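Local structure of Lmo2125 protein (Listeria monocytogenes serovar 1/2a, 5TU0) at residues 117-122 and 241-246; 123-128 and 232-237; 256-261 and 333-338. The protein binds maltose and probably delivers it, as a membrane-anchored solute-binding lipoprotein, to a carbohydrate uptake system of the cell membrane. The protein carries 2 engineered substitutions. One frame throughout, in Å; residues are numbered along the deposited sequence.

In the fold
Following the chain from the N terminus, strand 105-121 runs through residues 117-122 and leads directly into the loop 123-128. Contact 2 closes first, when residues 232-237 return to that loop after about a hundred residues. Contact 1 closes a few residues later, as helix 243-248 comes to lie over the strand, so contact 2 sits within its span. Contact 3 opens only afterwards, at the end of strand 253-256, and closes at helix 327-336. Strand 105-121 joins all three: it pairs with strand 235-238 and with strand 253-256. The contacts join helices 243-248 and 327-336 and the loop 123-128 to the mixed sheet, and contact 1 reaches the sugar through Trp241.

Contact 1: 117-122 and 241-246; sequences VLYYNK and WSAANY. With GLC (alpha-D-glucopyranose), chain B.
The Tyr119 ring has Tyr246 over the centre of one face, and Val117 CG2 lies over the other face, toward the rim. CE2 of Tyr246 is the atom above the centre, and the two planes meet at 81°. This is a T-shaped pair with ring centroids 4.8 Å apart. The edge belongs to Tyr246 and the face to Tyr119. Tyr119 CE1 lies at that edge, in the plane of the Tyr246 ring. One face of the Tyr246 ring carries the backbone O of Ser242. Tyr119 CG lies anti to its carbonyl carbon (chi1 -74°), which sends the ring from the strand toward residues 241-246. Its far end reaches Ala243, where OH lies 3.5 Å from CB. Leu328 of helix 327-336 packs on both Tyr119 and Ala243.

Trp241 points away from the strand and turns its indole face to the sugar. GLC C4 lies 3.9 Å above the ring plane, over its centre, and Trp241 CD1 is 3.7 Å from GLC O5. Such aromatic-sugar stacking is characteristic of maltose-binding proteins. The tyrosine pair is buried, its hydroxyls held by Gly239 O and Gln225, while Trp241, a few residues before Tyr246, offers its indole face to maltose.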
loop_
_atom_site.group_PDB
_atom_site.type_symbol
_atom_site.label_atom_id
_atom_site.label_comp_id
_atom_site.label_asym_id
_atom_site.label_seq_id
_atom_site.Cartn_x
_atom_site.Cartn_y
_atom_site.Cartn_z
ATOM N N VAL A 117 1.486 -8.629 -2.929
ATOM C CA VAL A 117 1.045 -9.959 -3.298
ATOM C C VAL A 117 2.237 -10.725 -3.867
ATOM O O VAL A 117 3.333 -10.168 -4.011
ATOM C CB VAL A 117 -0.106 -9.902 -4.350
ATOM C CG1 VAL A 117 -1.334 -9.192 -3.779
ATOM C CG2 VAL A 117 0.331 -9.205 -5.634
ATOM N N LEU A 118 2.027 -11.996 -4.175
ATOM C CA LEU A 118 3.073 -12.811 -4.810
ATOM C C LEU A 118 2.719 -13.016 -6.289
ATOM O O LEU A 118 1.675 -13.614 -6.614
ATOM C CB LEU A 118 3.183 -14.183 -4.151
ATOM C CG LEU A 118 4.290 -15.072 -4.727
ATOM C CD1 LEU A 118 5.642 -14.642 -4.170
ATOM C CD2 LEU A 118 4.049 -16.547 -4.455
ATOM N N TYR A 119 3.557 -12.497 -7.180
ATOM C CA TYR A 119 3.409 -12.743 -8.617
ATOM C C TYR A 119 4.254 -13.946 -8.929
ATOM O O TYR A 119 5.333 -14.092 -8.356
ATOM C CB TYR A 119 3.951 -11.594 -9.454
ATOM C CG TYR A 119 3.098 -10.364 -9.455
ATOM C CD1 TYR A 119 1.996 -10.275 -10.295
ATOM C CD2 TYR A 119 3.419 -9.266 -8.657
ATOM C CE1 TYR A 119 1.208 -9.143 -10.313
ATOM C CE2 TYR A 119 2.649 -8.126 -8.681
ATOM C CZ TYR A 119 1.540 -8.069 -9.507
ATOM O OH TYR A 119 0.756 -6.955 -9.524
ATOM N N TYR A 120 3.778 -14.819 -9.813
ATOM C CA TYR A 120 4.593 -15.976 -10.238
ATOM C C TYR A 120 4.355 -16.231 -11.714
ATOM O O TYR A 120 3.341 -15.798 -12.293
ATOM C CB TYR A 120 4.335 -17.244 -9.390
ATOM C CG TYR A 120 3.006 -17.918 -9.626
ATOM C CD1 TYR A 120 1.841 -17.421 -9.055
ATOM C CD2 TYR A 120 2.913 -19.070 -10.420
ATOM C CE1 TYR A 120 0.625 -18.036 -9.284
ATOM C CE2 TYR A 120 1.693 -19.693 -10.646
ATOM C CZ TYR A 120 0.557 -19.167 -10.072
ATOM O OH TYR A 120 -0.658 -19.768 -10.290
ATOM N N ASN A 121 5.304 -16.917 -12.319
ATOM C CA ASN A 121 5.254 -17.220 -13.735
ATOM C C ASN A 121 4.704 -18.628 -13.948
ATOM O O ASN A 121 5.370 -19.617 -13.593
ATOM C CB ASN A 121 6.656 -17.084 -14.313
ATOM C CG ASN A 121 6.664 -17.091 -15.823
ATOM O OD1 ASN A 121 5.788 -17.691 -16.464
ATOM N ND2 ASN A 121 7.662 -16.437 -16.406
ATOM N N LYS A 122 3.496 -18.714 -14.533
ATOM C CA LYS A 122 2.846 -19.993 -14.791
ATOM C C LYS A 122 3.594 -20.867 -15.810
ATOM O O LYS A 122 3.359 -22.083 -15.874
ATOM C CB LYS A 122 1.391 -19.800 -15.227
ATOM C CG LYS A 122 0.515 -19.060 -14.227
ATOM C CD LYS A 122 -0.940 -19.122 -14.657
ATOM C CE LYS A 122 -1.852 -18.413 -13.696
ATOM N NZ LYS A 122 -3.250 -18.508 -14.178
ATOM N N TRP A 241 0.204 -2.468 -8.709
ATOM C CA TRP A 241 0.613 -1.499 -9.743
ATOM C C TRP A 241 1.518 -2.096 -10.829
ATOM O O TRP A 241 1.565 -1.572 -11.927
ATOM C CB TRP A 241 1.295 -0.268 -9.110
ATOM C CG TRP A 241 2.466 -0.600 -8.230
ATOM C CD1 TRP A 241 3.753 -0.791 -8.622
ATOM C CD2 TRP A 241 2.443 -0.794 -6.806
ATOM N NE1 TRP A 241 4.536 -1.095 -7.530
ATOM C CE2 TRP A 241 3.758 -1.097 -6.405
ATOM C CE3 TRP A 241 1.431 -0.736 -5.831
ATOM C CZ2 TRP A 241 4.105 -1.347 -5.069
ATOM C CZ3 TRP A 241 1.779 -0.977 -4.494
ATOM C CH2 TRP A 241 3.107 -1.282 -4.133
ATOM N N SER A 242 2.218 -3.188 -10.528
ATOM C CA SER A 242 3.118 -3.808 -11.510
ATOM C C SER A 242 2.443 -4.740 -12.543
ATOM O O SER A 242 3.047 -5.061 -13.568
ATOM C CB SER A 242 4.197 -4.615 -10.792
ATOM O OG SER A 242 4.945 -3.800 -9.928
ATOM N N ALA A 243 1.225 -5.199 -12.256
ATOM C CA ALA A 243 0.525 -6.147 -13.145
ATOM C C ALA A 243 0.447 -5.650 -14.595
ATOM O O ALA A 243 0.762 -6.399 -15.523
ATOM C CB ALA A 243 -0.863 -6.455 -12.608
ATOM N N ALA A 244 0.062 -4.389 -14.775
ATOM C CA ALA A 244 -0.023 -3.776 -16.104
ATOM C C ALA A 244 1.252 -4.023 -16.923
ATOM O O ALA A 244 1.166 -4.362 -18.099
ATOM C CB ALA A 244 -0.297 -2.278 -15.986
ATOM N N ASN A 245 2.421 -3.863 -16.296
ATOM C CA ASN A 245 3.715 -4.108 -16.965
ATOM C C ASN A 245 3.896 -5.555 -17.377
ATOM O O ASN A 245 4.464 -5.839 -18.432
ATOM C CB ASN A 245 4.899 -3.739 -16.057
ATOM C CG ASN A 245 4.959 -2.265 -15.738
ATOM O OD1 ASN A 245 4.500 -1.436 -16.510
ATOM N ND2 ASN A 245 5.547 -1.928 -14.599
ATOM N N TYR A 246 3.451 -6.483 -16.537
ATOM C CA TYR A 246 3.602 -7.901 -16.870
ATOM C C TYR A 246 2.645 -8.271 -17.998
ATOM O O TYR A 246 2.955 -9.142 -18.794
ATOM C CB TYR A 246 3.410 -8.800 -15.643
ATOM C CG TYR A 246 4.212 -8.363 -14.427
ATOM C CD1 TYR A 246 5.496 -7.840 -14.562
ATOM C CD2 TYR A 246 3.703 -8.525 -13.144
ATOM C CE1 TYR A 246 6.228 -7.446 -13.463
ATOM C CE2 TYR A 246 4.435 -8.136 -12.028
ATOM C CZ TYR A 246 5.698 -7.598 -12.197
ATOM O OH TYR A 246 6.432 -7.206 -11.109
HETATM C C1 GLC B . 3.525 3.409 -8.317
HETATM C C2 GLC B . 2.169 3.333 -7.609
HETATM C C3 GLC B . 2.269 3.600 -6.107
HETATM C C4 GLC B . 3.422 2.847 -5.455
HETATM C C5 GLC B . 4.712 3.054 -6.244
HETATM C C6 GLC B . 5.870 2.270 -5.631
HETATM O O1 GLC B . 3.942 4.776 -8.451
HETATM O O2 GLC B . 1.278 4.288 -8.198
HETATM O O3 GLC B . 1.047 3.203 -5.474
HETATM O O4 GLC B . 3.578 3.327 -4.111
HETATM O O5 GLC B . 4.514 2.652 -7.606
HETATM O O6 GLC B . 6.891 2.015 -6.605
#

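Contact 2: 123-128 and 232-237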
loop_
_atom_site.group_PDB
_atom_site.type_symbol
_atom_site.label_atom_id
_atom_site.label_comp_id
_atom_site.label_asym_id
_atom_site.label_seq_id
_atom_site.Cartn_x
_atom_site.Cartn_y
_atom_site.Cartn_z
ATOM N N ASP A 123 4.473 -20.266 -16.614
ATOM C CA ASP A 123 5.306 -21.050 -17.554
ATOM C C ASP A 123 6.503 -21.700 -16.850
ATOM O O ASP A 123 7.143 -22.584 -17.422
ATOM C CB ASP A 123 5.816 -20.197 -18.719
ATOM C CG ASP A 123 4.716 -19.803 -19.690
ATOM O OD1 ASP A 123 3.650 -20.451 -19.693
ATOM O OD2 ASP A 123 4.938 -18.862 -20.485
ATOM N N LEU A 124 6.789 -21.282 -15.616
ATOM C CA LEU A 124 7.915 -21.838 -14.843
ATOM C C LEU A 124 7.501 -22.738 -13.670
ATOM O O LEU A 124 8.234 -23.680 -13.317
ATOM C CB LEU A 124 8.760 -20.689 -14.294
ATOM C CG LEU A 124 9.355 -19.747 -15.340
ATOM C CD1 LEU A 124 10.044 -18.572 -14.662
ATOM C CD2 LEU A 124 10.309 -20.513 -16.249
ATOM N N LEU A 125 6.354 -22.420 -13.054
ATOM C CA LEU A 125 5.828 -23.179 -11.921
ATOM C C LEU A 125 4.449 -23.770 -12.207
ATOM O O LEU A 125 3.620 -23.129 -12.867
ATOM C CB LEU A 125 5.710 -22.274 -10.687
ATOM C CG LEU A 125 7.007 -21.633 -10.186
ATOM C CD1 LEU A 125 6.736 -20.743 -8.967
ATOM C CD2 LEU A 125 8.020 -22.711 -9.857
ATOM N N ASP A 126 4.210 -24.969 -11.666
ATOM C CA ASP A 126 2.929 -25.676 -11.807
ATOM C C ASP A 126 1.832 -25.033 -10.980
ATOM O O ASP A 126 0.658 -25.189 -11.289
ATOM C CB ASP A 126 3.050 -27.139 -11.365
ATOM C CG ASP A 126 3.966 -27.941 -12.242
ATOM O OD1 ASP A 126 4.175 -27.558 -13.419
ATOM O OD2 ASP A 126 4.465 -28.983 -11.756
ATOM N N LYS A 127 2.222 -24.360 -9.905
ATOM C CA LYS A 127 1.267 -23.648 -9.056
ATOM C C LYS A 127 1.965 -22.623 -8.175
ATOM O O LYS A 127 3.185 -22.647 -8.027
ATOM C CB LYS A 127 0.513 -24.626 -8.175
ATOM C CG LYS A 127 1.385 -25.462 -7.256
ATOM C CD LYS A 127 0.486 -26.412 -6.493
ATOM C CE LYS A 127 1.261 -27.391 -5.640
ATOM N NZ LYS A 127 0.326 -28.359 -4.987
ATOM N N ALA A 128 1.177 -21.727 -7.575
ATOM C CA ALA A 128 1.732 -20.729 -6.689
ATOM C C ALA A 128 2.363 -21.406 -5.470
ATOM O O ALA A 128 1.764 -22.317 -4.903
ATOM C CB ALA A 128 0.641 -19.766 -6.233
ATOM N N LYS A 232 13.323 -15.236 -15.747
ATOM C CA LYS A 232 14.453 -15.761 -14.955
ATOM C C LYS A 232 14.155 -15.876 -13.450
ATOM O O LYS A 232 14.913 -16.510 -12.717
ATOM C CB LYS A 232 15.674 -14.891 -15.196
ATOM C CG LYS A 232 16.092 -14.854 -16.661
ATOM C CD LYS A 232 17.244 -13.902 -16.893
ATOM C CE LYS A 232 17.683 -13.955 -18.344
ATOM N NZ LYS A 232 18.871 -13.091 -18.557
ATOM N N ALA A 233 13.089 -15.211 -12.989
ATOM C CA ALA A 233 12.628 -15.330 -11.606
ATOM C C ALA A 233 11.254 -15.981 -11.662
ATOM O O ALA A 233 10.388 -15.536 -12.428
ATOM C CB ALA A 233 12.547 -13.969 -10.933
ATOM N N ALA A 234 11.051 -17.026 -10.865
ATOM C CA ALA A 234 9.783 -17.772 -10.861
ATOM C C ALA A 234 8.672 -17.115 -10.048
ATOM O O ALA A 234 7.490 -17.247 -10.396
ATOM C CB ALA A 234 10.011 -19.184 -10.362
ATOM N N ALA A 235 9.054 -16.414 -8.982
ATOM C CA ALA A 235 8.102 -15.757 -8.095
ATOM C C ALA A 235 8.735 -14.556 -7.413
ATOM O O ALA A 235 9.914 -14.590 -7.013
ATOM C CB ALA A 235 7.601 -16.750 -7.048
ATOM N N ILE A 236 7.954 -13.483 -7.279
ATOM C CA ILE A 236 8.454 -12.291 -6.637
ATOM C C ILE A 236 7.363 -11.608 -5.844
ATOM O O ILE A 236 6.162 -11.787 -6.122
ATOM C CB ILE A 236 8.978 -11.225 -7.660
ATOM C CG1 ILE A 236 7.850 -10.701 -8.569
ATOM C CG2 ILE A 236 10.074 -11.795 -8.533
ATOM C CD1 ILE A 236 8.275 -9.553 -9.467
ATOM N N LEU A 237 7.781 -10.825 -4.863
ATOM C CA LEU A 237 6.869 -10.010 -4.069
ATOM C C LEU A 237 6.652 -8.740 -4.885
ATOM O O LEU A 237 7.609 -8.214 -5.435
ATOM C CB LEU A 237 7.527 -9.700 -2.730
ATOM C CG LEU A 237 6.736 -8.991 -1.646
ATOM C CD1 LEU A 237 5.477 -9.764 -1.299
ATOM C CD2 LEU A 237 7.629 -8.826 -0.429
#
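Leu124 and Leu125 of the loop 123-128 pack against Ala234, where the chain turns into strand 235-238. Along 232-237, Lys232 comes first. It points away from the loop, and its backbone O is hydrogen-bonded to Thr154. Ala233 also directs its methyl away, toward Gln227 and Leu157. Its carbonyl is what meets the loop: Leu124 CD1 lies 3.8 Å from Ala233 O.

Ala234 is the central residue. Its CB points at the loop and packs on Leu125; Leu124 meets it mainly at CA. Leu125 brings its branch point and both methyls near this methyl, with CG 3.9 Å from Ala234 CB. Leu124 uses one methyl, and CD1 is 3.9 Å from Ala234 CA. Both leucines hold CG anti to the carbonyl carbon (chi1 -59° and -60°). Phe144 also touches Ala234, and Arg143 touches Leu124. No hydrogen bond joins the two segments; methyls meet a methyl and backbone carbonyls.

Ala235 begins the strand and packs on Leu118 and Tyr120. Ile236 turns to Phe228 and Ile224 of helix 217-229. Leu237 reaches Leu116 and Ile258. The backbone of Ala234 pairs with Asn121, and that of Ile236 with Tyr119. The loop leaving strand 105-121 folds over the start of strand 235-238, its antiparallel neighbour in the mixed sheet of the periplasmic-binding-protein fold.

Contact 3: 256-261 and 333-338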
loop_
_atom_site.group_PDB
_atom_site.type_symbol
_atom_site.label_atom_id
_atom_site.label_comp_id
_atom_site.label_asym_id
_atom_site.label_seq_id
_atom_site.Cartn_x
_atom_site.Cartn_y
_atom_site.Cartn_z
ATOM N N ALA A 256 -0.975 -14.691 -6.365
ATOM C CA ALA A 256 -1.407 -15.375 -5.165
ATOM C C ALA A 256 -1.120 -14.564 -3.909
ATOM O O ALA A 256 -0.361 -13.570 -3.925
ATOM C CB ALA A 256 -0.707 -16.724 -5.072
ATOM N N LYS A 257 -1.756 -14.978 -2.817
ATOM C CA LYS A 257 -1.439 -14.418 -1.514
ATOM C C LYS A 257 0.049 -14.661 -1.276
ATOM O O LYS A 257 0.641 -15.569 -1.872
ATOM C CB LYS A 257 -2.237 -15.116 -0.403
ATOM C CG LYS A 257 -1.936 -16.610 -0.280
ATOM C CD LYS A 257 -2.737 -17.298 0.817
ATOM C CE LYS A 257 -2.208 -16.981 2.200
ATOM N NZ LYS A 257 -0.850 -17.545 2.447
ATOM N N ILE A 258 0.647 -13.872 -0.408
ATOM C CA ILE A 258 2.060 -14.066 -0.074
ATOM C C ILE A 258 2.180 -15.406 0.700
ATOM O O ILE A 258 1.333 -15.731 1.546
ATOM C CB ILE A 258 2.624 -12.882 0.750
ATOM C CG1 ILE A 258 2.397 -11.546 -0.004
ATOM C CG2 ILE A 258 4.097 -13.118 1.065
ATOM C CD1 ILE A 258 2.719 -10.298 0.791
ATOM N N PRO A 259 3.192 -16.221 0.378
ATOM C CA PRO A 259 3.270 -17.483 1.095
ATOM C C PRO A 259 3.416 -17.345 2.618
ATOM O O PRO A 259 3.961 -16.363 3.115
ATOM C CB PRO A 259 4.504 -18.166 0.475
ATOM C CG PRO A 259 4.634 -17.542 -0.869
ATOM C CD PRO A 259 4.197 -16.130 -0.694
ATOM N N THR A 260 2.923 -18.354 3.328
ATOM C CA THR A 260 2.970 -18.416 4.796
ATOM C C THR A 260 4.409 -18.506 5.318
ATOM O O THR A 260 5.216 -19.253 4.787
ATOM C CB THR A 260 2.136 -19.628 5.270
ATOM O OG1 THR A 260 0.782 -19.474 4.797
ATOM C CG2 THR A 260 2.156 -19.773 6.809
ATOM N N LEU A 261 4.726 -17.729 6.345
ATOM C CA LEU A 261 6.062 -17.715 6.939
ATOM C C LEU A 261 6.370 -19.009 7.696
ATOM O O LEU A 261 5.460 -19.784 8.011
ATOM C CB LEU A 261 6.208 -16.507 7.875
ATOM C CG LEU A 261 6.105 -15.115 7.227
ATOM C CD1 LEU A 261 5.946 -14.002 8.259
ATOM C CD2 LEU A 261 7.318 -14.853 6.330
ATOM N N ILE A 333 -7.388 -9.233 -2.157
ATOM C CA ILE A 333 -8.448 -9.384 -1.149
ATOM C C ILE A 333 -8.017 -10.310 -0.004
ATOM O O ILE A 333 -8.242 -10.006 1.180
ATOM C CB ILE A 333 -9.759 -9.893 -1.795
ATOM C CG1 ILE A 333 -10.343 -8.804 -2.716
ATOM C CG2 ILE A 333 -10.770 -10.285 -0.727
ATOM C CD1 ILE A 333 -11.501 -9.268 -3.587
ATOM N N GLU A 334 -7.404 -11.437 -0.374
ATOM C CA GLU A 334 -6.962 -12.429 0.597
ATOM C C GLU A 334 -5.830 -11.899 1.451
ATOM O O GLU A 334 -5.869 -12.014 2.672
ATOM C CB GLU A 334 -6.513 -13.710 -0.122
ATOM C CG GLU A 334 -6.122 -14.865 0.786
ATOM C CD GLU A 334 -7.258 -15.340 1.678
ATOM O OE1 GLU A 334 -8.437 -15.288 1.250
ATOM O OE2 GLU A 334 -6.956 -15.785 2.810
ATOM N N GLN A 335 -4.836 -11.298 0.816
ATOM C CA GLN A 335 -3.684 -10.784 1.556
ATOM C C GLN A 335 -4.067 -9.598 2.454
ATOM O O GLN A 335 -3.545 -9.444 3.557
ATOM C CB GLN A 335 -2.552 -10.390 0.612
ATOM C CG GLN A 335 -1.259 -10.090 1.336
ATOM C CD GLN A 335 -0.725 -11.304 2.072
ATOM O OE1 GLN A 335 -0.719 -12.413 1.545
ATOM N NE2 GLN A 335 -0.274 -11.095 3.294
ATOM N N TYR A 336 -5.016 -8.789 2.000
ATOM C CA TYR A 336 -5.432 -7.612 2.775
ATOM C C TYR A 336 -5.947 -8.002 4.168
ATOM O O TYR A 336 -5.822 -7.227 5.118
ATOM C CB TYR A 336 -6.476 -6.806 1.988
ATOM C CG TYR A 336 -6.653 -5.399 2.470
ATOM C CD1 TYR A 336 -5.755 -4.397 2.089
ATOM C CD2 TYR A 336 -7.718 -5.053 3.279
ATOM C CE1 TYR A 336 -5.927 -3.090 2.510
ATOM C CE2 TYR A 336 -7.896 -3.755 3.702
ATOM C CZ TYR A 336 -6.994 -2.786 3.323
ATOM O OH TYR A 336 -7.191 -1.505 3.769
ATOM N N LYS A 337 -6.479 -9.222 4.299
ATOM C CA LYS A 337 -6.967 -9.731 5.591
ATOM C C LYS A 337 -5.859 -9.712 6.639
ATOM O O LYS A 337 -6.132 -9.536 7.820
ATOM C CB LYS A 337 -7.484 -11.171 5.481
ATOM C CG LYS A 337 -8.668 -11.385 4.556
ATOM C CD LYS A 337 -8.955 -12.872 4.439
ATOM C CE LYS A 337 -9.980 -13.171 3.370
ATOM N NZ LYS A 337 -11.282 -12.516 3.653
ATOM N N ASN A 338 -4.620 -9.874 6.189
ATOM C CA ASN A 338 -3.465 -9.899 7.090
ATOM C C ASN A 338 -2.639 -8.611 7.067
ATOM O O ASN A 338 -1.604 -8.548 7.712
ATOM C CB ASN A 338 -2.568 -11.091 6.717
ATOM C CG ASN A 338 -3.319 -12.411 6.725
ATOM O OD1 ASN A 338 -3.368 -13.115 5.719
ATOM N ND2 ASN A 338 -3.931 -12.724 7.831
#
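Lys257 and Gln335 bring the two backbones together, with their CA atoms 5.3 Å apart. Residues 257-261 form an extended loop after strand 253-256, and Gln335 lies near the end of helix 327-336. The backbone of Ala256 still pairs with Leu118, while that of Thr260 bonds to Ala130 and Phe132. One hydrogen bond crosses the contact: Ile258 N donates to Gln335 OE1 over 2.8 Å, at an N-H...O angle of 150°. The donor sits above the amide plane of the glutamine, 38° out of it. Gln335 reaches the loop with CG anti to its backbone N (chi1 -170°) and a bend at the next bond.

Here helix 327-336 packs against the loop after strand 253-256 in the solute-binding-protein fold, and a glutamine side chain accepts a backbone N-H. The Ile258 and Gln335 side chains cross at about a right angle. Ile258 CD1 lies 3.8 Å from Gln335 CD, and Ile258 also packs on Leu116 and Phe132.

Lys257 runs alongside Glu334, both pointing the same way. Their aliphatic parts meet, Lys257 CB standing 4.1 Å from Glu334 CG. Bends at the last two torsions of Lys257 lead its amine away from the helix. NZ forms a salt bridge with Glu266 and donates to Ile258 O at 3.0 Å. Thr260 OG1 is hydrogen-bonded to the same Glu266.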